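Local atomic coordinates of transketolase (Campylobacter jejuni, PDB entry 3L84), a protein that is a transketolase of the thiamine diphosphate-binding enzyme superfamily, pairing a thiamine diphosphate binding domain with a pyrimidine binding domain and a transketolase-type C-terminal domain. Residues 45-50 / 55-60; 138-143 / 305-310; 142-147 / 402-407. All blocks are in the same frame, centred on the assembly; numbering follows the deposited sequence. Where two conformers were deposited one is given.

Contact 1. Residues 45-50 / 55-60; sequences HLKHNP and WLNRDR
Lys47 and Asp59 are tied by two hydrogen bonds. Asp59 N reaches Lys47 O at 2.8 Å, nearly in line with the carbonyl bond, and Lys47 N answers to Asp59 OD2 at 2.9 Å. The second is fairly straight (164° at the hydrogen) but meets the oxygen from above the carboxylate plane. A water also donates to OD2 and to His45 O, while Asp59 OD1 accepts from Lys145 N. Further out, in one of the two conformers of Lys47, NZ donates to Asn57 O at 2.7 Å; a bend at chi3 (70°) turns the ammonium there. Asn57 ND2 lies close to NZ, but both are donors; ND2 bonds to Asp143 OD1, with which Lys47 forms a long, weak ion pair.

Both segments belong to the loop between helix 30-42 and strand 60-63, an outer strand of the parallel sheet in the thiamine diphosphate binding domain. A type I beta turn spans Trp55 to Arg58; Trp55 O takes Arg58 N (3.2 Å) and Arg58 NH1 (2.9 Å) from opposite faces of its plane, and Glu110 salt-bridges the same guanidinium.

Among the packing contacts, the Lys47 chain in that conformer crosses the indole of Trp55 at about a right angle, CE coming obliquely to within 3.5 Å of CH2. His48 N and Asn49 N lie at the indole edge. Leu46 CD1 packs 3.7 Å from Asp59 CB.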
# COMPACT_ATOMS: atom_id res chain seq x y z
N HIS A 45 -25.65 15.50 20.77
CA HIS A 45 -24.41 16.27 20.88
C HIS A 45 -23.95 16.87 19.55
O HIS A 45 -23.31 17.92 19.54
CB HIS A 45 -23.30 15.38 21.43
CG HIS A 45 -23.51 14.97 22.85
ND1 HIS A 45 -22.95 15.65 23.90
CD2 HIS A 45 -24.24 13.96 23.37
CE1 HIS A 45 -23.33 15.06 25.03
NE2 HIS A 45 -24.12 14.04 24.74
N LEU A 46 -24.25 16.20 18.46
CA LEU A 46 -23.75 16.58 17.15
C LEU A 46 -24.36 17.91 16.72
O LEU A 46 -25.59 18.10 16.78
CB LEU A 46 -24.13 15.50 16.13
CG LEU A 46 -23.43 15.51 14.79
CD1 LEU A 46 -21.97 15.09 15.00
CD2 LEU A 46 -24.11 14.62 13.79
N LYS A 47 -23.49 18.83 16.31
CA LYS A 47 -23.91 20.13 15.81
C LYS A 47 -23.78 20.10 14.29
O LYS A 47 -22.69 19.88 13.74
CB LYS A 47 -23.00 21.18 16.42
CG LYS A 47 -23.35 22.60 16.08
CD LYS A 47 -22.19 23.52 16.46
CE LYS A 47 -21.00 23.32 15.54
NZ LYS A 47 -20.11 24.45 15.58
N HIS A 48 -24.90 20.25 13.61
CA HIS A 48 -24.97 20.09 12.16
C HIS A 48 -26.26 20.67 11.63
O HIS A 48 -27.25 20.77 12.35
CB HIS A 48 -24.81 18.60 11.77
CG HIS A 48 -25.92 17.67 12.20
ND1 HIS A 48 -26.36 17.48 13.50
CD2 HIS A 48 -26.62 16.80 11.44
CE1 HIS A 48 -27.31 16.55 13.50
NE2 HIS A 48 -27.47 16.11 12.26
N ASN A 49 -26.24 21.06 10.36
CA ASN A 49 -27.42 21.56 9.68
C ASN A 49 -27.80 20.62 8.53
O ASN A 49 -27.18 20.64 7.48
CB ASN A 49 -27.21 22.97 9.13
CG ASN A 49 -28.49 23.53 8.57
OD1 ASN A 49 -29.51 22.80 8.50
ND2 ASN A 49 -28.49 24.81 8.23
N PRO A 50 -28.80 19.74 8.75
CA PRO A 50 -29.22 18.81 7.71
C PRO A 50 -29.58 19.50 6.38
O PRO A 50 -29.49 18.87 5.34
CB PRO A 50 -30.44 18.12 8.35
CG PRO A 50 -30.23 18.22 9.80
CD PRO A 50 -29.61 19.60 9.98
N TRP A 55 -22.03 23.60 5.79
CA TRP A 55 -21.76 24.59 6.84
C TRP A 55 -20.36 24.34 7.39
O TRP A 55 -20.07 23.28 7.92
CB TRP A 55 -22.81 24.48 7.94
CG TRP A 55 -22.51 25.33 9.15
CD1 TRP A 55 -21.85 26.55 9.19
CD2 TRP A 55 -22.82 24.98 10.50
NE1 TRP A 55 -21.76 26.94 10.50
CE2 TRP A 55 -22.32 26.00 11.32
CE3 TRP A 55 -23.47 23.89 11.09
CZ2 TRP A 55 -22.45 25.99 12.71
CZ3 TRP A 55 -23.60 23.86 12.46
CH2 TRP A 55 -23.09 24.93 13.27
N LEU A 56 -19.50 25.34 7.26
CA LEU A 56 -18.06 25.12 7.50
C LEU A 56 -17.74 24.70 8.93
O LEU A 56 -16.76 23.99 9.14
CB LEU A 56 -17.29 26.39 7.17
CG LEU A 56 -15.78 26.27 7.12
CD1 LEU A 56 -15.31 25.35 5.99
CD2 LEU A 56 -15.19 27.66 6.91
N ASN A 57 -18.51 25.17 9.91
CA ASN A 57 -18.23 24.91 11.31
C ASN A 57 -19.09 23.79 11.90
O ASN A 57 -19.20 23.69 13.11
CB ASN A 57 -18.30 26.19 12.17
CG ASN A 57 -17.63 26.02 13.53
OD1 ASN A 57 -16.57 25.45 13.64
ND2 ASN A 57 -18.27 26.53 14.59
N ARG A 58 -19.69 22.98 11.05
CA ARG A 58 -20.38 21.78 11.52
C ARG A 58 -19.42 20.79 12.18
O ARG A 58 -18.25 20.70 11.81
CB ARG A 58 -21.08 21.08 10.36
CG ARG A 58 -20.15 20.43 9.37
CD ARG A 58 -20.86 20.02 8.11
NE ARG A 58 -19.99 19.28 7.19
CZ ARG A 58 -19.26 19.88 6.28
NH1 ARG A 58 -19.19 21.19 6.18
NH2 ARG A 58 -18.54 19.17 5.42
N ASP A 59 -19.91 20.02 13.14
CA ASP A 59 -19.17 18.83 13.54
C ASP A 59 -19.05 17.88 12.34
O ASP A 59 -19.99 17.77 11.55
CB ASP A 59 -19.86 18.09 14.66
CG ASP A 59 -19.86 18.82 15.97
OD1 ASP A 59 -19.05 19.76 16.21
OD2 ASP A 59 -20.71 18.48 16.84
N ARG A 60 -17.93 17.20 12.23
CA ARG A 60 -17.68 16.24 11.15
C ARG A 60 -17.83 14.83 11.75
O ARG A 60 -17.09 14.46 12.66
CB ARG A 60 -16.29 16.40 10.51
CG ARG A 60 -15.83 17.80 10.04
CD ARG A 60 -16.74 18.32 9.00
NE ARG A 60 -16.18 19.40 8.15
CZ ARG A 60 -16.15 20.70 8.46
NH1 ARG A 60 -16.57 21.13 9.65
NH2 ARG A 60 -15.75 21.62 7.57
O HOH W 1 -20.45 18.23 19.50

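Contact 2. Residues 138-143 / 305-310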
# COMPACT_ATOMS: atom_id res chain seq x y z
N GLY A 138 -9.74 32.06 13.12
CA GLY A 138 -9.96 32.33 14.52
C GLY A 138 -10.81 31.32 15.23
O GLY A 138 -11.70 30.69 14.64
N SER A 139 -10.60 31.19 16.54
CA SER A 139 -11.43 30.30 17.37
C SER A 139 -12.87 30.75 17.53
O SER A 139 -13.72 29.92 17.86
CB SER A 139 -10.80 30.09 18.75
OG SER A 139 -10.67 31.31 19.42
N ASP A 140 -13.17 32.02 17.23
CA ASP A 140 -14.55 32.50 17.19
C ASP A 140 -15.33 31.83 16.05
O ASP A 140 -16.54 31.66 16.13
CB ASP A 140 -14.62 34.02 16.97
CG ASP A 140 -14.17 34.83 18.18
OD1 ASP A 140 -14.23 34.31 19.32
OD2 ASP A 140 -13.78 36.00 17.97
N LEU A 141 -14.63 31.47 14.98
CA LEU A 141 -15.29 30.93 13.79
C LEU A 141 -15.13 29.41 13.62
O LEU A 141 -15.93 28.76 12.94
CB LEU A 141 -14.77 31.62 12.53
CG LEU A 141 -15.13 33.09 12.39
CD1 LEU A 141 -14.64 33.65 11.04
CD2 LEU A 141 -16.64 33.32 12.59
N ILE A 142 -14.06 28.83 14.16
CA ILE A 142 -13.83 27.39 14.02
C ILE A 142 -13.65 26.77 15.38
O ILE A 142 -12.70 27.07 16.09
CB ILE A 142 -12.62 27.07 13.13
CG1 ILE A 142 -12.82 27.65 11.73
CG2 ILE A 142 -12.39 25.55 13.07
CD1 ILE A 142 -13.87 26.96 10.85
N ASP A 143 -14.62 25.95 15.78
CA ASP A 143 -14.63 25.38 17.14
C ASP A 143 -15.30 24.00 17.26
O ASP A 143 -15.58 23.53 18.35
CB ASP A 143 -15.18 26.36 18.15
CG ASP A 143 -16.64 26.59 17.98
OD1 ASP A 143 -17.28 25.92 17.13
OD2 ASP A 143 -17.19 27.47 18.71
N LYS A 305 -23.20 32.39 11.27
CA LYS A 305 -23.15 33.39 10.23
C LYS A 305 -23.08 34.80 10.82
O LYS A 305 -22.39 35.69 10.29
CB LYS A 305 -24.33 33.23 9.26
CG LYS A 305 -24.19 32.00 8.38
CD LYS A 305 -25.18 32.01 7.23
CE LYS A 305 -26.57 31.85 7.63
NZ LYS A 305 -27.34 31.81 6.32
N ASP A 306 -23.72 35.02 11.96
CA ASP A 306 -23.62 36.32 12.63
C ASP A 306 -22.21 36.57 13.15
O ASP A 306 -21.71 37.67 13.09
CB ASP A 306 -24.65 36.40 13.79
CG ASP A 306 -26.09 36.38 13.30
OD1 ASP A 306 -26.34 36.76 12.13
OD2 ASP A 306 -27.00 36.02 14.10
N LYS A 307 -21.55 35.53 13.65
CA LYS A 307 -20.13 35.68 14.05
C LYS A 307 -19.26 35.98 12.87
O LYS A 307 -18.35 36.81 12.96
CB LYS A 307 -19.63 34.42 14.77
CG LYS A 307 -20.31 34.18 16.13
CD LYS A 307 -19.69 32.99 16.87
CE LYS A 307 -18.72 33.43 17.94
NZ LYS A 307 -18.01 32.27 18.62
N LEU A 308 -19.52 35.31 11.74
CA LEU A 308 -18.73 35.59 10.53
C LEU A 308 -18.88 37.03 10.10
O LEU A 308 -17.91 37.70 9.77
CB LEU A 308 -19.16 34.66 9.40
CG LEU A 308 -18.55 34.88 8.02
CD1 LEU A 308 -17.02 34.70 8.08
CD2 LEU A 308 -19.20 33.94 7.00
N GLU A 309 -20.11 37.56 10.15
CA GLU A 309 -20.36 38.91 9.72
C GLU A 309 -19.62 39.93 10.59
O GLU A 309 -19.13 40.94 10.06
CB GLU A 309 -21.86 39.15 9.70
CG GLU A 309 -22.32 40.56 9.37
CD GLU A 309 -21.82 41.11 8.04
OE1 GLU A 309 -21.44 40.35 7.13
OE2 GLU A 309 -21.85 42.36 7.91
N LYS A 310 -19.51 39.65 11.90
CA LYS A 310 -18.74 40.51 12.83
C LYS A 310 -17.23 40.36 12.73
O LYS A 310 -16.48 41.20 13.25
CB LYS A 310 -19.14 40.21 14.29
CG LYS A 310 -20.40 40.89 14.74
CD LYS A 310 -20.84 40.50 16.17
CE LYS A 310 -19.70 40.48 17.21
NZ LYS A 310 -20.20 40.46 18.65
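Leu141 presses its CD2 methyl against the backbone of the helix at Leu308, 3.6 Å from Leu308 N and 3.7 Å from Lys307 C. The same methyl touches Lys307 CB, and the other branch meets its counterpart, Leu141 CD1 to Leu308 CD1 at 3.9 Å, where the two leucine side chains cross at about a right angle. This is the close-packed half, and Leu141 is buried in it, with Ser311 and Lys313 also against its side chain. The segments join two parts of the thiamine diphosphate binding domain: 138-143 is the loop that leads from helix 118-137 toward strand 146-151, leaving the helix at Gly138 with positive phi, and 305-310 lies on helix 293-310. Trp304 of that helix adds a hydrogen bond from its NE1 to Leu141 O.

The solvent side is looser and polar. Lys307, bent at chi3 (101°), passes CD and CE by the Asp140 carbonyl oxygen and donates from NZ to Asp140 O at 3.0 Å, in the carbonyl plane and on a lone pair. The Asp140 carboxylate, in one of its two conformers, keeps OD1 4.4 Å from Lys307 NZ, beyond a salt bridge, an attraction probably weakened by the exposure of both residues.

Contact 3. Residues 142-147 / 402-407; sequences IDHKIY and ARYGIF
The backbones of His144 and Tyr404 stay well apart and are bridged by side chains alone. Segment 142-147 is loop as far as Lys145 and becomes strand at Ile146. Segment 402-407 starts in a weakly bonded helical part and goes on as loop, Gly405 with positive phi being the first residue to leave helical angles.

The two rings come from opposite directions and meet rim to rim, their planes turned 28° against each other and their centroids 5.7 Å apart. With CG between its backbone N and carbonyl carbon (chi1 65°), His144 points NE2 at the tyrosine. A 2.7 Å hydrogen bond joins His144 NE2 and Tyr404 OH. The hydroxyl lies near the imidazole plane, and NE2 in turn lies near the plane of the phenol. The other imidazole nitrogen is used as well: His144 ND1 donates to Lys145 O at 3.0 Å, almost straight (176°) and in the ring plane, although it arrives above the plane of that carbonyl. Bonds at both nitrogens thus hold the imidazole against rotation.

Strand 146-151 lies between strands 60-63 and 175-181 in the parallel sheet of the thiamine diphosphate binding domain, whereas helix 391-404 belongs to the pyrimidine binding domain, so this buried bond joins two domains of one chain. Two methyls of Ile142 pack against the same hydroxyl, CG2 at 3.7 Å and CD1 at 3.8 Å from Tyr404 OH. Ala129, Ala130 and Ala133 of helix 118-137 also line the tyrosine. Arg60 makes a cation-pi contact with the Tyr404 ring and a hydrogen bond from NH2 to Tyr404 O.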
# COMPACT_ATOMS: atom_id res chain seq x y z
N ILE A 142 -14.06 28.83 14.16
CA ILE A 142 -13.83 27.39 14.02
C ILE A 142 -13.65 26.77 15.38
O ILE A 142 -12.70 27.07 16.09
CB ILE A 142 -12.62 27.07 13.13
CG1 ILE A 142 -12.82 27.65 11.73
CG2 ILE A 142 -12.39 25.55 13.07
CD1 ILE A 142 -13.87 26.96 10.85
N ASP A 143 -14.62 25.95 15.78
CA ASP A 143 -14.63 25.38 17.14
C ASP A 143 -15.30 24.00 17.26
O ASP A 143 -15.58 23.53 18.35
CB ASP A 143 -15.18 26.36 18.15
CG ASP A 143 -16.64 26.59 17.98
OD1 ASP A 143 -17.28 25.92 17.13
OD2 ASP A 143 -17.19 27.47 18.71
N HIS A 144 -15.47 23.32 16.16
CA HIS A 144 -16.33 22.14 16.10
C HIS A 144 -15.51 20.88 16.48
O HIS A 144 -14.29 20.91 16.67
CB HIS A 144 -16.89 22.02 14.69
CG HIS A 144 -15.85 21.77 13.65
ND1 HIS A 144 -15.35 20.51 13.38
CD2 HIS A 144 -15.16 22.62 12.86
CE1 HIS A 144 -14.45 20.60 12.42
NE2 HIS A 144 -14.30 21.87 12.09
N LYS A 145 -16.23 19.78 16.62
CA LYS A 145 -15.64 18.47 16.89
C LYS A 145 -15.55 17.63 15.64
O LYS A 145 -16.19 17.92 14.61
CB LYS A 145 -16.46 17.75 17.96
CG LYS A 145 -16.51 18.48 19.29
CD LYS A 145 -15.17 18.53 20.01
CE LYS A 145 -15.25 19.28 21.35
NZ LYS A 145 -13.91 19.38 21.95
N ILE A 146 -14.78 16.55 15.75
CA ILE A 146 -14.68 15.48 14.75
C ILE A 146 -14.92 14.19 15.48
O ILE A 146 -14.18 13.86 16.43
CB ILE A 146 -13.31 15.44 14.07
CG1 ILE A 146 -13.00 16.77 13.33
CG2 ILE A 146 -13.27 14.26 13.09
CD1 ILE A 146 -12.56 17.97 14.14
N TYR A 147 -16.02 13.52 15.15
CA TYR A 147 -16.41 12.24 15.74
C TYR A 147 -16.17 11.14 14.74
O TYR A 147 -16.61 11.22 13.59
CB TYR A 147 -17.91 12.24 16.11
CG TYR A 147 -18.30 13.21 17.19
CD1 TYR A 147 -18.09 12.92 18.53
CD2 TYR A 147 -18.90 14.43 16.88
CE1 TYR A 147 -18.50 13.80 19.52
CE2 TYR A 147 -19.28 15.33 17.86
CZ TYR A 147 -19.06 15.02 19.19
OH TYR A 147 -19.42 15.87 20.24
N ALA A 402 -8.74 17.98 1.76
CA ALA A 402 -9.41 18.32 0.51
C ALA A 402 -10.94 18.39 0.63
O ALA A 402 -11.58 19.11 -0.15
CB ALA A 402 -9.00 17.31 -0.58
N ARG A 403 -11.50 17.65 1.58
CA ARG A 403 -12.93 17.67 1.84
C ARG A 403 -13.33 18.71 2.85
O ARG A 403 -14.53 19.00 2.96
CB ARG A 403 -13.42 16.28 2.31
CG ARG A 403 -13.45 15.24 1.20
CD ARG A 403 -14.59 15.47 0.26
NE ARG A 403 -15.90 15.27 0.90
CZ ARG A 403 -17.06 15.76 0.50
NH1 ARG A 403 -17.16 16.57 -0.55
NH2 ARG A 403 -18.15 15.43 1.17
N TYR A 404 -12.39 19.33 3.57
CA TYR A 404 -12.79 20.19 4.69
C TYR A 404 -13.60 21.40 4.25
O TYR A 404 -14.58 21.75 4.90
CB TYR A 404 -11.54 20.62 5.49
CG TYR A 404 -11.87 21.35 6.75
CD1 TYR A 404 -12.20 20.67 7.90
CD2 TYR A 404 -11.94 22.73 6.79
CE1 TYR A 404 -12.57 21.30 9.02
CE2 TYR A 404 -12.29 23.39 7.92
CZ TYR A 404 -12.61 22.68 9.07
OH TYR A 404 -13.00 23.36 10.21
N GLY A 405 -13.16 22.08 3.20
CA GLY A 405 -13.93 23.13 2.57
C GLY A 405 -13.09 24.29 2.04
O GLY A 405 -13.59 25.06 1.24
N ILE A 406 -11.88 24.47 2.54
CA ILE A 406 -11.06 25.64 2.24
C ILE A 406 -9.60 25.34 1.83
O ILE A 406 -8.83 26.31 1.61
CB ILE A 406 -11.06 26.63 3.43
CG1 ILE A 406 -10.55 25.95 4.71
CG2 ILE A 406 -12.45 27.26 3.60
CD1 ILE A 406 -10.18 26.94 5.85
N PHE A 407 -9.24 24.07 1.69
CA PHE A 407 -7.84 23.69 1.47
C PHE A 407 -7.59 22.98 0.16
O PHE A 407 -8.46 22.29 -0.38
CB PHE A 407 -7.32 22.81 2.60
CG PHE A 407 -7.35 23.46 3.96
CD1 PHE A 407 -6.59 24.57 4.22
CD2 PHE A 407 -8.19 22.99 4.94
CE1 PHE A 407 -6.62 25.17 5.47
CE2 PHE A 407 -8.24 23.58 6.19
CZ PHE A 407 -7.44 24.71 6.43

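In the fold
Contact 1 closes before the others open, and contacts 2 and 3 both start from the loop between helix 118-137 and strand 146-151, sharing Ile142 and Asp143. The centres of contacts 1 and 3 are about 10 Å apart; that of contact 2 lies about 14 Å from each. Strands 60-63 and 146-151 are neighbours in one parallel sheet, so the loops entering them run side by side, and Asn57 and Asp59 of contact 1 bond to Asp143 and Lys145. From this shared loop region contact 2 reaches outward to helix 293-310 within the same domain, whereas contact 3 reaches across to the pyrimidine binding domain.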